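Local coordinates for protein hydrazine synthase alpha subunit (Candidatus Kuenenia stuttgartiensis, PDB 5C2V) that forms, with its beta and gamma partner subunits, hydrazine synthase of anaerobic ammonium oxidation, and itself condenses hydroxylamine with ammonia to give hydrazine, at residues Arg116-Leu121 against Phe211-Thr216; Tyr183-Leu187 against Tyr223-Asn228; Gln288-Phe293 against Arg338-Pro344. All blocks are in the same frame, centred on the assembly; numbering follows the deposited sequence.

Contact 1 (Arg116-Leu121 against Phe211-Thr216); sequences RQMTDL and FPHLNT
The phenyl ring of F211 turns one face to D120: the D120 CB sits 3.9 Å from the ring centroid in a CH-pi contact over the face, and the backbone N of D120 stands over the ring nearer its rim. L121 follows along the same ring, its CB 4.1 Å from F211 CZ. From D120 the carboxylate reaches on to H213, where NE2 donates a weak hydrogen bond of 3.1 Å to D120 OD2. The carboxylate meets the imidazole at its edge, with the two planes 82° apart. L214 fills the next position. Its side chain packs against Q117, with L214 CB 3.2 Å from Q117 O and both methyls against the glutamine side chain, L214 CD1 lying 3.7 Å from Q117 CG. The Q117 chain runs fully extended, CG opposite the backbone N (chi1 -177°), which carries its methylenes obliquely across both leucine methyls. Residues 211-216 form a tight hairpin: P212 to N215 make a type I turn, N215 and T216 together face F211 as a G1 beta bulge, and the hairpin joins strands 209-211 and 216-220. It abuts strand 116-117, consistent with the outermost strand of one propeller blade meeting a hairpin of the next sheet. T216 gives its hydroxyl proton to M118 O (OG1 to O 2.8 Å), while its methyl CG2 lies 3.6 Å from M118 CE. The bent methionine also brings CE over one face of the R116 guanidinium. At the edge of that group, R116 NH2 donates a nearly straight bond (3.1 Å, 170°) to L214 O, lying in the carbonyl plane. T192 O accepts from the same NH2, and E107 OE2 forms a long, weak ion pair with NH1.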
loop_
_atom_site.group_PDB
_atom_site.type_symbol
_atom_site.label_atom_id
_atom_site.label_comp_id
_atom_site.label_asym_id
_atom_site.label_seq_id
_atom_site.Cartn_x
_atom_site.Cartn_y
_atom_site.Cartn_z
ATOM N N ARG D 116 -10.118 -38.852 -28.459
ATOM C CA ARG D 116 -8.755 -39.309 -28.192
ATOM C C ARG D 116 -8.224 -38.758 -26.867
ATOM O O ARG D 116 -8.490 -37.609 -26.513
ATOM C CB ARG D 116 -7.823 -38.905 -29.340
ATOM C CG ARG D 116 -6.393 -39.403 -29.184
ATOM C CD ARG D 116 -5.460 -38.773 -30.208
ATOM N NE ARG D 116 -4.067 -39.131 -29.955
ATOM C CZ ARG D 116 -3.027 -38.573 -30.566
ATOM N NH1 ARG D 116 -3.219 -37.624 -31.472
ATOM N NH2 ARG D 116 -1.795 -38.964 -30.269
ATOM N N GLN D 117 -7.469 -39.581 -26.141
ATOM C CA GLN D 117 -6.925 -39.196 -24.839
ATOM C C GLN D 117 -5.481 -38.703 -24.931
ATOM O O GLN D 117 -4.579 -39.461 -25.286
ATOM C CB GLN D 117 -7.002 -40.372 -23.866
ATOM C CG GLN D 117 -6.533 -40.040 -22.459
ATOM C CD GLN D 117 -6.575 -41.238 -21.533
ATOM O OE1 GLN D 117 -7.167 -42.268 -21.857
ATOM N NE2 GLN D 117 -5.942 -41.112 -20.372
ATOM N N MET D 118 -5.274 -37.429 -24.611
ATOM C CA MET D 118 -3.956 -36.805 -24.711
ATOM C C MET D 118 -3.026 -37.049 -23.516
ATOM O O MET D 118 -1.835 -37.297 -23.702
ATOM C CB MET D 118 -4.120 -35.303 -24.931
ATOM C CG MET D 118 -4.973 -34.978 -26.139
ATOM S SD MET D 118 -4.513 -36.018 -27.535
ATOM C CE MET D 118 -2.950 -35.279 -27.999
ATOM N N THR D 119 -3.558 -36.972 -22.298
ATOM C CA THR D 119 -2.712 -37.035 -21.103
ATOM C C THR D 119 -3.098 -38.138 -20.119
ATOM O O THR D 119 -4.262 -38.280 -19.758
ATOM C CB THR D 119 -2.728 -35.694 -20.335
ATOM O OG1 THR D 119 -4.083 -35.287 -20.103
ATOM C CG2 THR D 119 -2.012 -34.616 -21.125
ATOM N N ASP D 120 -2.116 -38.940 -19.721
ATOM C CA ASP D 120 -2.284 -39.903 -18.633
ATOM C C ASP D 120 -1.729 -39.412 -17.289
ATOM O O ASP D 120 -1.668 -40.183 -16.331
ATOM C CB ASP D 120 -1.648 -41.246 -18.987
ATOM C CG ASP D 120 -2.365 -42.413 -18.329
ATOM O OD1 ASP D 120 -3.565 -42.265 -18.015
ATOM O OD2 ASP D 120 -1.734 -43.470 -18.123
ATOM N N LEU D 121 -1.326 -38.142 -17.227
ATOM C CA LEU D 121 -0.545 -37.600 -16.107
ATOM C C LEU D 121 -1.118 -37.933 -14.732
ATOM O O LEU D 121 -2.334 -37.999 -14.553
ATOM C CB LEU D 121 -0.434 -36.072 -16.235
ATOM C CG LEU D 121 0.278 -35.324 -15.098
ATOM C CD1 LEU D 121 1.774 -35.605 -15.107
ATOM C CD2 LEU D 121 0.001 -33.824 -15.126
ATOM N N PHE D 211 3.946 -40.848 -22.935
ATOM C CA PHE D 211 2.677 -41.567 -22.894
ATOM C C PHE D 211 2.528 -42.410 -24.159
ATOM O O PHE D 211 1.894 -41.981 -25.127
ATOM C CB PHE D 211 1.501 -40.597 -22.758
ATOM C CG PHE D 211 1.469 -39.857 -21.450
ATOM C CD1 PHE D 211 1.998 -40.424 -20.301
ATOM C CD2 PHE D 211 0.907 -38.594 -21.370
ATOM C CE1 PHE D 211 1.967 -39.743 -19.098
ATOM C CE2 PHE D 211 0.874 -37.908 -20.169
ATOM C CZ PHE D 211 1.404 -38.485 -19.033
ATOM N N PRO D 212 3.132 -43.611 -24.156
ATOM C CA PRO D 212 3.189 -44.511 -25.313
ATOM C C PRO D 212 1.821 -45.005 -25.775
ATOM O O PRO D 212 1.555 -45.027 -26.978
ATOM C CB PRO D 212 4.033 -45.688 -24.804
ATOM C CG PRO D 212 4.750 -45.168 -23.602
ATOM C CD PRO D 212 3.818 -44.182 -22.986
ATOM N N HIS D 213 0.968 -45.394 -24.833
ATOM C CA HIS D 213 -0.332 -45.959 -25.177
ATOM C C HIS D 213 -1.261 -44.909 -25.781
ATOM O O HIS D 213 -2.201 -45.244 -26.503
ATOM C CB HIS D 213 -0.979 -46.606 -23.946
ATOM C CG HIS D 213 -0.948 -45.749 -22.719
ATOM N ND1 HIS D 213 0.174 -45.623 -21.928
ATOM C CD2 HIS D 213 -1.906 -44.989 -22.137
ATOM C CE1 HIS D 213 -0.092 -44.814 -20.917
ATOM N NE2 HIS D 213 -1.346 -44.416 -21.021
ATOM N N LEU D 214 -0.999 -43.642 -25.478
ATOM C CA LEU D 214 -1.758 -42.543 -26.065
ATOM C C LEU D 214 -1.037 -41.908 -27.254
ATOM O O LEU D 214 -1.576 -41.008 -27.901
ATOM C CB LEU D 214 -2.049 -41.480 -25.007
ATOM C CG LEU D 214 -2.762 -42.000 -23.759
ATOM C CD1 LEU D 214 -2.965 -40.887 -22.744
ATOM C CD2 LEU D 214 -4.088 -42.643 -24.135
ATOM N N ASN D 215 0.172 -42.389 -27.535
ATOM C CA ASN D 215 1.028 -41.826 -28.582
ATOM C C ASN D 215 1.242 -40.323 -28.395
ATOM O O ASN D 215 1.115 -39.545 -29.340
ATOM C CB ASN D 215 0.441 -42.108 -29.970
ATOM C CG ASN D 215 1.445 -41.880 -31.088
ATOM O OD1 ASN D 215 2.626 -42.200 -30.955
ATOM N ND2 ASN D 215 0.977 -41.315 -32.196
ATOM N N THR D 216 1.555 -39.917 -27.168
ATOM C CA THR D 216 1.794 -38.506 -26.865
ATOM C C THR D 216 3.008 -38.341 -25.958
ATOM O O THR D 216 3.439 -39.296 -25.316
ATOM C CB THR D 216 0.573 -37.851 -26.188
ATOM O OG1 THR D 216 0.253 -38.558 -24.983
ATOM C CG2 THR D 216 -0.634 -37.866 -27.113
#

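Contact 2 (Tyr183-Leu187 against Tyr223-Asn228); sequences YAYNL and YNLSSN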
loop_
_atom_site.group_PDB
_atom_site.type_symbol
_atom_site.label_atom_id
_atom_site.label_comp_id
_atom_site.label_asym_id
_atom_site.label_seq_id
_atom_site.Cartn_x
_atom_site.Cartn_y
_atom_site.Cartn_z
ATOM N N TYR D 183 -2.263 -27.815 -4.382
ATOM C CA TYR D 183 -1.936 -27.902 -5.799
ATOM C C TYR D 183 -0.808 -26.936 -6.156
ATOM O O TYR D 183 -0.728 -25.847 -5.591
ATOM C CB TYR D 183 -3.174 -27.608 -6.653
ATOM C CG TYR D 183 -3.916 -26.350 -6.251
ATOM C CD1 TYR D 183 -3.609 -25.124 -6.827
ATOM C CD2 TYR D 183 -4.928 -26.391 -5.298
ATOM C CE1 TYR D 183 -4.286 -23.974 -6.464
ATOM C CE2 TYR D 183 -5.612 -25.246 -4.930
ATOM C CZ TYR D 183 -5.285 -24.040 -5.515
ATOM O OH TYR D 183 -5.962 -22.897 -5.151
ATOM N N ALA D 184 0.058 -27.324 -7.087
ATOM C CA ALA D 184 0.937 -26.351 -7.729
ATOM C C ALA D 184 0.959 -26.580 -9.237
ATOM O O ALA D 184 1.512 -27.570 -9.715
ATOM C CB ALA D 184 2.341 -26.433 -7.152
ATOM N N TYR D 185 0.369 -25.650 -9.979
ATOM C CA TYR D 185 0.294 -25.754 -11.432
ATOM C C TYR D 185 1.523 -25.224 -12.162
ATOM O O TYR D 185 2.244 -24.363 -11.657
ATOM C CB TYR D 185 -0.960 -25.050 -11.943
ATOM C CG TYR D 185 -2.209 -25.871 -11.731
ATOM C CD1 TYR D 185 -2.913 -25.805 -10.538
ATOM C CD2 TYR D 185 -2.671 -26.733 -12.719
ATOM C CE1 TYR D 185 -4.048 -26.563 -10.338
ATOM C CE2 TYR D 185 -3.806 -27.494 -12.527
ATOM C CZ TYR D 185 -4.492 -27.406 -11.335
ATOM O OH TYR D 185 -5.625 -28.161 -11.139
ATOM N N ASN D 186 1.744 -25.755 -13.359
ATOM C CA ASN D 186 2.770 -25.256 -14.261
ATOM C C ASN D 186 2.347 -25.479 -15.709
ATOM O O ASN D 186 1.286 -26.046 -15.968
ATOM C CB ASN D 186 4.108 -25.931 -13.977
ATOM C CG ASN D 186 4.905 -25.214 -12.906
ATOM O OD1 ASN D 186 5.040 -23.991 -12.935
ATOM N ND2 ASN D 186 5.450 -25.972 -11.963
ATOM N N LEU D 187 3.172 -25.035 -16.652
ATOM C CA LEU D 187 2.841 -25.189 -18.063
ATOM C C LEU D 187 3.596 -26.351 -18.698
ATOM O O LEU D 187 4.783 -26.554 -18.444
ATOM C CB LEU D 187 3.125 -23.896 -18.830
ATOM C CG LEU D 187 2.219 -22.703 -18.515
ATOM C CD1 LEU D 187 2.500 -21.550 -19.467
ATOM C CD2 LEU D 187 0.752 -23.106 -18.574
ATOM N N TYR D 223 8.738 -23.816 -14.368
ATOM C CA TYR D 223 9.077 -24.399 -13.071
ATOM C C TYR D 223 8.620 -23.646 -11.807
ATOM O O TYR D 223 9.033 -24.000 -10.702
ATOM C CB TYR D 223 10.577 -24.668 -13.056
ATOM C CG TYR D 223 10.872 -25.754 -14.062
ATOM C CD1 TYR D 223 11.235 -25.445 -15.368
ATOM C CD2 TYR D 223 10.693 -27.090 -13.733
ATOM C CE1 TYR D 223 11.462 -26.439 -16.299
ATOM C CE2 TYR D 223 10.920 -28.090 -14.655
ATOM C CZ TYR D 223 11.303 -27.760 -15.936
ATOM O OH TYR D 223 11.528 -28.759 -16.856
ATOM N N ASN D 224 7.799 -22.609 -11.973
ATOM C CA ASN D 224 7.304 -21.800 -10.849
ATOM C C ASN D 224 6.742 -22.631 -9.689
ATOM O O ASN D 224 6.003 -23.592 -9.901
ATOM C CB ASN D 224 6.219 -20.833 -11.342
ATOM C CG ASN D 224 5.844 -19.778 -10.307
ATOM O OD1 ASN D 224 6.285 -19.822 -9.160
ATOM N ND2 ASN D 224 5.007 -18.829 -10.715
ATOM N N LEU D 225 7.107 -22.248 -8.467
ATOM C CA LEU D 225 6.670 -22.954 -7.262
ATOM C C LEU D 225 5.208 -22.674 -6.928
ATOM O O LEU D 225 4.602 -23.379 -6.119
ATOM C CB LEU D 225 7.556 -22.585 -6.071
ATOM C CG LEU D 225 8.872 -23.358 -5.963
ATOM C CD1 LEU D 225 9.663 -22.925 -4.740
ATOM C CD2 LEU D 225 8.600 -24.851 -5.921
ATOM N N SER D 226 4.648 -21.641 -7.545
ATOM C CA SER D 226 3.215 -21.396 -7.459
ATOM C C SER D 226 2.594 -21.620 -8.830
ATOM O O SER D 226 3.296 -21.924 -9.794
ATOM C CB SER D 226 2.921 -19.985 -6.948
ATOM O OG SER D 226 3.144 -19.895 -5.550
ATOM N N SER D 227 1.280 -21.459 -8.919
ATOM C CA SER D 227 0.543 -21.879 -10.105
ATOM C C SER D 227 0.711 -20.961 -11.315
ATOM O O SER D 227 0.498 -19.753 -11.231
ATOM C CB SER D 227 -0.944 -22.003 -9.770
ATOM O OG SER D 227 -1.169 -23.033 -8.823
ATOM N N ASN D 228 1.101 -21.559 -12.436
ATOM C CA ASN D 228 1.022 -20.908 -13.740
ATOM C C ASN D 228 -0.161 -21.489 -14.502
ATOM O O ASN D 228 -0.311 -22.709 -14.578
ATOM C CB ASN D 228 2.314 -21.094 -14.535
ATOM C CG ASN D 228 3.445 -20.227 -14.023
ATOM O OD1 ASN D 228 3.215 -19.174 -13.434
ATOM N ND2 ASN D 228 4.677 -20.665 -14.256
#
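N186 reaches into the loop 223-228 with its amide. Its CB leaves the backbone pointing away from that loop, but the first torsion (chi1 -87°) sets CG beside the backbone N and swings the amide back, until CG stands close to N224 O. At the tip the two branches part. N186 ND2 donates to N224 O at 3.2 Å (139°), a bent bond with the donor somewhat off the carbonyl plane, whereas N186 OD1 rests 3.7 Å from N224 CB and takes a weak hydrogen bond from the T222 hydroxyl. Beside this amide the backbones pair as well: N228 N donates to Y185 O across 3.1 Å, approaching from above the carbonyl plane. S227 OG, a side-chain atom, accepts from Y185 N in a nearly straight bond of 3.2 Å. That hydroxyl also lies at the edges of both the Y183 and the Y185 rings; the Y185 phenol itself ends on H51. The loop keeps its shape through N224, whose OD1 accepts from S226 N (2.9 Å) in an Asx turn and whose ND2 donates to N228 OD1 at 3.3 Å and also to V244 O. S243 is a further partner of N228 OD1. Segment 183-187 runs into strand 186-191 of the six-stranded sheet, and the loop 223-228 leads into the first strand of the next four-stranded one, so the contact lies where the chain passes between the two, consistent with a step between propeller blades. The side chain of N224 is about 9 Å from a bound heme c. Ten of the eleven touching residues are buried; one main-chain bond, N228 N to Y185 O, joins the segments, and the side chains of N186 and S227 supply the other two, satisfying buried main-chain groups.

Contact 3 (Gln288-Phe293 against Arg338-Pro344); sequences QAKITF and RSPYPLP
K290 and Y341 cross at a slant, the lysine methylenes passing the ring so that CE lies 3.5 Å from Y341 CD2. Nearer the backbone, K290 CB meets P342 CD at 3.8 Å; beyond it, the ammonium end of the lysine makes a cation-pi contact with W232. T292 comes to the same proline at about a right angle, its methyl CG2 3.9 Å from P342 CB. F293 and P344 instead lie side by side, pointing the same way, with P344 CG 4.0 Å from the phenyl centroid over one face, a CH-pi contact, while P342 O sits at the ring's edge. At the other end Q288 stretches out beyond CG, its OE1 accepting S339 N at 2.6 Å and, weakly, the S339 hydroxyl. Strands 289-291 and 338-342 run nearly parallel, 11° apart with axes 6.9 Å from each other; each is part of the first, outermost strand of its four-stranded sheet, consistent with the inner strands of adjacent propeller blades. R338 turns to D44 in a salt bridge. No backbone-to-backbone bond links the two segments: their hydrogen bonds all run to Q288 OE1, and the sheets adhere chiefly through proline, aromatic and methylene surfaces.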
loop_
_atom_site.group_PDB
_atom_site.type_symbol
_atom_site.label_atom_id
_atom_site.label_comp_id
_atom_site.label_asym_id
_atom_site.label_seq_id
_atom_site.Cartn_x
_atom_site.Cartn_y
_atom_site.Cartn_z
ATOM N N GLN D 288 -7.673 -15.708 -17.243
ATOM C CA GLN D 288 -8.413 -15.860 -18.495
ATOM C C GLN D 288 -8.114 -14.724 -19.468
ATOM O O GLN D 288 -9.018 -14.168 -20.091
ATOM C CB GLN D 288 -9.916 -15.945 -18.210
ATOM C CG GLN D 288 -10.291 -17.084 -17.269
ATOM C CD GLN D 288 -11.673 -16.923 -16.665
ATOM O OE1 GLN D 288 -12.480 -16.125 -17.138
ATOM N NE2 GLN D 288 -11.950 -17.683 -15.611
ATOM N N ALA D 289 -6.833 -14.392 -19.594
ATOM C CA ALA D 289 -6.399 -13.281 -20.432
ATOM C C ALA D 289 -6.391 -13.647 -21.913
ATOM O O ALA D 289 -5.846 -14.679 -22.308
ATOM C CB ALA D 289 -5.019 -12.809 -20.002
ATOM N N LYS D 290 -7.006 -12.793 -22.725
ATOM C CA LYS D 290 -6.990 -12.945 -24.175
ATOM C C LYS D 290 -6.723 -11.591 -24.824
ATOM O O LYS D 290 -6.801 -10.556 -24.164
ATOM C CB LYS D 290 -8.308 -13.539 -24.677
ATOM C CG LYS D 290 -8.612 -14.922 -24.118
ATOM C CD LYS D 290 -9.845 -15.532 -24.759
ATOM C CE LYS D 290 -10.261 -16.807 -24.042
ATOM N NZ LYS D 290 -9.165 -17.814 -24.009
ATOM N N ILE D 291 -6.404 -11.597 -26.115
ATOM C CA ILE D 291 -6.019 -10.369 -26.804
ATOM C C ILE D 291 -6.942 -10.045 -27.979
ATOM O O ILE D 291 -7.253 -10.914 -28.793
ATOM C CB ILE D 291 -4.565 -10.453 -27.311
ATOM C CG1 ILE D 291 -3.638 -10.914 -26.184
ATOM C CG2 ILE D 291 -4.112 -9.113 -27.871
ATOM C CD1 ILE D 291 -2.182 -10.994 -26.578
ATOM N N THR D 292 -7.374 -8.789 -28.056
ATOM C CA THR D 292 -8.244 -8.336 -29.138
ATOM C C THR D 292 -7.461 -8.132 -30.429
ATOM O O THR D 292 -6.283 -7.783 -30.406
ATOM C CB THR D 292 -8.958 -7.021 -28.782
ATOM O OG1 THR D 292 -7.986 -5.990 -28.574
ATOM C CG2 THR D 292 -9.792 -7.192 -27.525
ATOM N N PHE D 293 -8.122 -8.372 -31.555
ATOM C CA PHE D 293 -7.487 -8.246 -32.860
ATOM C C PHE D 293 -7.469 -6.815 -33.405
ATOM O O PHE D 293 -6.471 -6.382 -33.980
ATOM C CB PHE D 293 -8.173 -9.192 -33.845
ATOM C CG PHE D 293 -8.128 -10.630 -33.413
ATOM C CD1 PHE D 293 -7.038 -11.425 -33.723
ATOM C CD2 PHE D 293 -9.161 -11.177 -32.668
ATOM C CE1 PHE D 293 -6.987 -12.745 -33.315
ATOM C CE2 PHE D 293 -9.115 -12.496 -32.257
ATOM C CZ PHE D 293 -8.027 -13.280 -32.581
ATOM N N ARG D 338 -16.923 -13.308 -16.480
ATOM C CA ARG D 338 -15.901 -14.338 -16.602
ATOM C C ARG D 338 -15.777 -14.807 -18.051
ATOM O O ARG D 338 -16.701 -14.637 -18.853
ATOM C CB ARG D 338 -16.220 -15.524 -15.685
ATOM C CG ARG D 338 -17.428 -16.332 -16.125
ATOM C CD ARG D 338 -17.908 -17.295 -15.052
ATOM N NE ARG D 338 -16.919 -18.315 -14.723
ATOM C CZ ARG D 338 -17.155 -19.345 -13.915
ATOM N NH1 ARG D 338 -18.350 -19.492 -13.358
ATOM N NH2 ARG D 338 -16.199 -20.230 -13.666
ATOM N N SER D 339 -14.624 -15.389 -18.370
ATOM C CA SER D 339 -14.360 -16.002 -19.672
ATOM C C SER D 339 -14.686 -15.118 -20.880
ATOM O O SER D 339 -15.584 -15.442 -21.656
ATOM C CB SER D 339 -15.137 -17.314 -19.784
ATOM O OG SER D 339 -14.887 -18.152 -18.668
ATOM N N PRO D 340 -13.959 -14.001 -21.043
ATOM C CA PRO D 340 -14.176 -13.157 -22.224
ATOM C C PRO D 340 -13.549 -13.764 -23.478
ATOM O O PRO D 340 -12.480 -14.367 -23.387
ATOM C CB PRO D 340 -13.487 -11.848 -21.842
ATOM C CG PRO D 340 -12.379 -12.275 -20.939
ATOM C CD PRO D 340 -12.891 -13.471 -20.175
ATOM N N TYR D 341 -14.200 -13.612 -24.628
ATOM C CA TYR D 341 -13.657 -14.145 -25.875
ATOM C C TYR D 341 -13.746 -13.162 -27.042
ATOM O O TYR D 341 -14.764 -13.108 -27.732
ATOM C CB TYR D 341 -14.352 -15.451 -26.256
ATOM C CG TYR D 341 -13.473 -16.335 -27.106
ATOM C CD1 TYR D 341 -13.392 -16.152 -28.479
ATOM C CD2 TYR D 341 -12.703 -17.336 -26.531
ATOM C CE1 TYR D 341 -12.580 -16.950 -29.258
ATOM C CE2 TYR D 341 -11.888 -18.140 -27.300
ATOM C CZ TYR D 341 -11.831 -17.941 -28.662
ATOM O OH TYR D 341 -11.020 -18.741 -29.429
ATOM N N PRO D 342 -12.682 -12.373 -27.257
ATOM C CA PRO D 342 -12.637 -11.407 -28.362
ATOM C C PRO D 342 -12.731 -12.074 -29.734
ATOM O O PRO D 342 -12.225 -13.182 -29.920
ATOM C CB PRO D 342 -11.269 -10.728 -28.189
ATOM C CG PRO D 342 -10.807 -11.094 -26.811
ATOM C CD PRO D 342 -11.410 -12.426 -26.519
ATOM N N LEU D 343 -13.373 -11.398 -30.682
ATOM C CA LEU D 343 -13.470 -11.892 -32.052
ATOM C C LEU D 343 -12.719 -10.973 -33.011
ATOM O O LEU D 343 -12.598 -9.775 -32.756
ATOM C CB LEU D 343 -14.935 -12.014 -32.485
ATOM C CG LEU D 343 -15.746 -13.216 -31.994
ATOM C CD1 LEU D 343 -17.161 -13.165 -32.555
ATOM C CD2 LEU D 343 -15.065 -14.518 -32.378
ATOM N N PRO D 344 -12.212 -11.534 -34.121
ATOM C CA PRO D 344 -11.565 -10.770 -35.196
ATOM C C PRO D 344 -12.490 -9.729 -35.827
ATOM O O PRO D 344 -12.026 -8.842 -36.542
ATOM C CB PRO D 344 -11.188 -11.851 -36.211
ATOM C CG PRO D 344 -11.010 -13.076 -35.390
ATOM C CD PRO D 344 -12.058 -12.987 -34.318
#

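How the contacts relate
Contacts 2 and 3 are buried, contact 1 only partly so. All three join successive sheets of the N-terminal part, consistent with propeller blades, at different places: contact 1 at the outermost strand of one sheet, contact 3 between the first strands of two others, contact 2 where the chain enters a new sheet. Contacts 1 and 2 share the six-stranded sheet, one using its hairpin 209-220 and the other its strand 186-191; their centres are about 22 Å apart. Contact 2, its centre about 6 Å from the centre of the chain, is largely polar. Contact 3 relies on prolines and aromatics with one glutamine, while contact 1 mixes a phenylalanine face covered by D120 with an arginine and a histidine.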